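Local coordinates for quercetin 2,3-dioxygenase (Escherichia coli, PDB 1TQ5), which cleaves the flavonoid quercetin with molecular oxygen in vitro, releasing carbon monoxide, as a metal-dependent pirin of two cupin domains whose physiological role is unknown, at residues Y67-H75 with Q84-M93. Numbering follows the deposited sequence.
Sequences YVLEGTVEH and QVPAGEFQIM. With CD (cadmium ion), chain E.
Val68 O accepts a hydrogen bond from Gly88 N, 2.7 Å away and nearly straight (172° at the hydrogen), and Ala87 CA, 3.4 Å from the same oxygen, adds a weaker CH···O contact. Both come from the type II turn Pro86–Glu89, which links two sheets of the N-terminal cupin domain: 82-86 pairs with 72-77 as an antiparallel hairpin, while 90-94 pairs with 63-70. Strand 63-70 ends in a classic beta bulge, Leu69 and Glu70 both facing His113, and the chain passes through Gly71 into 72-77. Val68 N returns a bond to Glu89 O (3.2 Å), and on the hairpin side Val73 and Val85 form a hydrogen-bonded pair, with Val85 N 2.8 Å from Val73 O. Their side chains run alongside each other, Val73 CG1 meeting Val85 CB.

Tyr67 and Phe90 form an offset stack, centroids 4.2 Å apart and planes only 9° from parallel. Phe90 CG stands anti to its carbonyl carbon (chi1 -68°), which lays the ring over one face of Tyr67, with CE1 3.3 Å from Tyr67 CD1. Replacing Phe90 with an alanine would probably leave that face without its stacking partner and the tyrosine ring less firmly oriented, although Tyr67 OH is also held by Glu222 of the C-terminal cupin domain.

Glu89 binds a cadmium ion through both carboxylate oxygens, distinct from the cadmium at His59 and His101. Toward that second site, Met93 packs on His101 and His75 on Glu103, a metal ligand by similarity; Met93 is a selenomethionine, its SE at the His75 ring edge, 3.6 Å from NE2.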
# COMPACT_ATOMS: atom_id res chain seq x y z
N TYR A 67 -4.07 -4.60 -1.24
CA TYR A 67 -5.27 -3.80 -1.46
C TYR A 67 -5.75 -4.09 -2.88
O TYR A 67 -5.07 -3.76 -3.85
CB TYR A 67 -4.97 -2.31 -1.29
CG TYR A 67 -6.18 -1.42 -1.50
CD1 TYR A 67 -7.46 -1.84 -1.11
CD2 TYR A 67 -6.05 -0.15 -2.07
CE1 TYR A 67 -8.58 -1.02 -1.29
CE2 TYR A 67 -7.17 0.68 -2.24
CZ TYR A 67 -8.42 0.23 -1.85
OH TYR A 67 -9.53 1.04 -2.01
N VAL A 68 -6.91 -4.74 -2.98
CA VAL A 68 -7.48 -5.09 -4.28
C VAL A 68 -8.31 -3.95 -4.85
O VAL A 68 -9.25 -3.47 -4.22
CB VAL A 68 -8.37 -6.35 -4.17
CG1 VAL A 68 -8.86 -6.76 -5.55
CG2 VAL A 68 -7.59 -7.49 -3.51
N LEU A 69 -7.94 -3.52 -6.05
CA LEU A 69 -8.61 -2.42 -6.73
C LEU A 69 -9.67 -2.90 -7.72
O LEU A 69 -10.71 -2.26 -7.88
CB LEU A 69 -7.57 -1.58 -7.48
CG LEU A 69 -6.43 -1.03 -6.62
CD1 LEU A 69 -5.40 -0.35 -7.50
CD2 LEU A 69 -6.99 -0.05 -5.61
N GLU A 70 -9.40 -4.01 -8.38
CA GLU A 70 -10.32 -4.56 -9.37
C GLU A 70 -10.19 -6.08 -9.43
O GLU A 70 -9.08 -6.62 -9.39
CB GLU A 70 -10.02 -3.95 -10.74
CG GLU A 70 -10.93 -4.43 -11.87
CD GLU A 70 -10.43 -3.99 -13.23
OE1 GLU A 70 -10.18 -2.78 -13.41
OE2 GLU A 70 -10.29 -4.85 -14.13
N GLY A 71 -11.33 -6.76 -9.51
CA GLY A 71 -11.31 -8.21 -9.57
C GLY A 71 -11.29 -8.89 -8.21
O GLY A 71 -11.78 -8.35 -7.21
N THR A 72 -10.70 -10.08 -8.17
CA THR A 72 -10.61 -10.85 -6.94
C THR A 72 -9.26 -11.54 -6.85
O THR A 72 -8.67 -11.90 -7.86
CB THR A 72 -11.71 -11.94 -6.90
OG1 THR A 72 -13.00 -11.36 -7.16
CG2 THR A 72 -11.75 -12.61 -5.52
N VAL A 73 -8.77 -11.71 -5.63
CA VAL A 73 -7.51 -12.40 -5.41
C VAL A 73 -7.74 -13.52 -4.40
O VAL A 73 -8.48 -13.35 -3.43
CB VAL A 73 -6.41 -11.46 -4.88
CG1 VAL A 73 -6.78 -10.92 -3.52
CG2 VAL A 73 -5.08 -12.21 -4.82
N GLU A 74 -7.12 -14.66 -4.64
CA GLU A 74 -7.23 -15.81 -3.76
C GLU A 74 -5.90 -16.02 -3.02
O GLU A 74 -4.85 -16.17 -3.64
CB GLU A 74 -7.56 -17.07 -4.56
CG GLU A 74 -7.58 -18.35 -3.74
CD GLU A 74 -8.97 -18.74 -3.29
OE1 GLU A 74 -9.84 -18.94 -4.17
OE2 GLU A 74 -9.19 -18.86 -2.07
N HIS A 75 -5.97 -16.02 -1.69
CA HIS A 75 -4.78 -16.20 -0.88
C HIS A 75 -4.68 -17.60 -0.27
O HIS A 75 -5.69 -18.19 0.13
CB HIS A 75 -4.76 -15.15 0.24
CG HIS A 75 -3.76 -15.42 1.32
ND1 HIS A 75 -3.98 -16.32 2.34
CD2 HIS A 75 -2.52 -14.91 1.54
CE1 HIS A 75 -2.94 -16.35 3.14
NE2 HIS A 75 -2.03 -15.50 2.68
N GLN A 84 -10.61 -15.33 -0.15
CA GLN A 84 -10.83 -14.59 -1.39
C GLN A 84 -11.11 -13.13 -1.03
O GLN A 84 -12.03 -12.82 -0.28
CB GLN A 84 -11.98 -15.17 -2.20
CG GLN A 84 -11.65 -16.53 -2.81
CD GLN A 84 -12.46 -16.82 -4.06
OE1 GLN A 84 -12.26 -17.85 -4.71
NE2 GLN A 84 -13.39 -15.93 -4.40
N VAL A 85 -10.29 -12.23 -1.58
CA VAL A 85 -10.40 -10.80 -1.31
C VAL A 85 -10.87 -10.05 -2.55
O VAL A 85 -10.13 -9.90 -3.52
CB VAL A 85 -9.03 -10.24 -0.85
CG1 VAL A 85 -9.15 -8.78 -0.44
CG2 VAL A 85 -8.50 -11.08 0.31
N PRO A 86 -12.12 -9.54 -2.52
CA PRO A 86 -12.66 -8.81 -3.66
C PRO A 86 -12.16 -7.37 -3.71
O PRO A 86 -11.54 -6.89 -2.77
CB PRO A 86 -14.16 -8.89 -3.43
CG PRO A 86 -14.24 -8.75 -1.94
CD PRO A 86 -13.14 -9.68 -1.46
N ALA A 87 -12.44 -6.68 -4.81
CA ALA A 87 -12.02 -5.30 -4.97
C ALA A 87 -12.58 -4.46 -3.83
O ALA A 87 -13.72 -4.65 -3.41
CB ALA A 87 -12.50 -4.77 -6.31
N GLY A 88 -11.75 -3.54 -3.33
CA GLY A 88 -12.18 -2.68 -2.24
C GLY A 88 -11.73 -3.19 -0.88
O GLY A 88 -11.75 -2.44 0.09
N GLU A 89 -11.31 -4.45 -0.81
CA GLU A 89 -10.88 -4.99 0.47
C GLU A 89 -9.37 -5.08 0.66
O GLU A 89 -8.59 -4.91 -0.28
CB GLU A 89 -11.52 -6.37 0.69
CG GLU A 89 -13.03 -6.30 0.81
CD GLU A 89 -13.64 -7.61 1.25
OE1 GLU A 89 -12.88 -8.51 1.66
OE2 GLU A 89 -14.89 -7.73 1.19
N PHE A 90 -8.98 -5.34 1.90
CA PHE A 90 -7.58 -5.44 2.28
C PHE A 90 -7.32 -6.79 2.92
O PHE A 90 -8.25 -7.52 3.28
CB PHE A 90 -7.22 -4.37 3.32
CG PHE A 90 -7.25 -2.96 2.80
CD1 PHE A 90 -6.11 -2.38 2.26
CD2 PHE A 90 -8.41 -2.20 2.90
CE1 PHE A 90 -6.12 -1.05 1.82
CE2 PHE A 90 -8.43 -0.87 2.47
CZ PHE A 90 -7.28 -0.30 1.92
N GLN A 91 -6.05 -7.12 3.08
CA GLN A 91 -5.63 -8.34 3.74
C GLN A 91 -4.22 -8.03 4.21
O GLN A 91 -3.52 -7.24 3.58
CB GLN A 91 -5.63 -9.54 2.78
CG GLN A 91 -4.39 -9.69 1.90
CD GLN A 91 -4.46 -10.90 0.98
OE1 GLN A 91 -5.22 -11.83 1.23
NE2 GLN A 91 -3.65 -10.90 -0.07
N ILE A 92 -3.82 -8.58 5.34
CA ILE A 92 -2.48 -8.34 5.82
C ILE A 92 -1.90 -9.64 6.35
O ILE A 92 -2.62 -10.48 6.89
CB ILE A 92 -2.44 -7.25 6.91
CG1 ILE A 92 -0.98 -6.89 7.22
CG2 ILE A 92 -3.14 -7.73 8.17
CD1 ILE A 92 -0.82 -5.68 8.13
N MSE A 93 -0.59 -9.80 6.17
CA MSE A 93 0.10 -11.00 6.62
C MSE A 93 1.46 -10.63 7.20
O MSE A 93 2.19 -9.82 6.63
CB MSE A 93 0.27 -11.94 5.43
CG MSE A 93 0.86 -13.30 5.74
SE MSE A 93 1.00 -14.28 4.22
CE MSE A 93 2.62 -13.75 3.63
CD CD E . -14.77 -10.13 2.18
O HOH W 1 -12.79 -11.86 2.07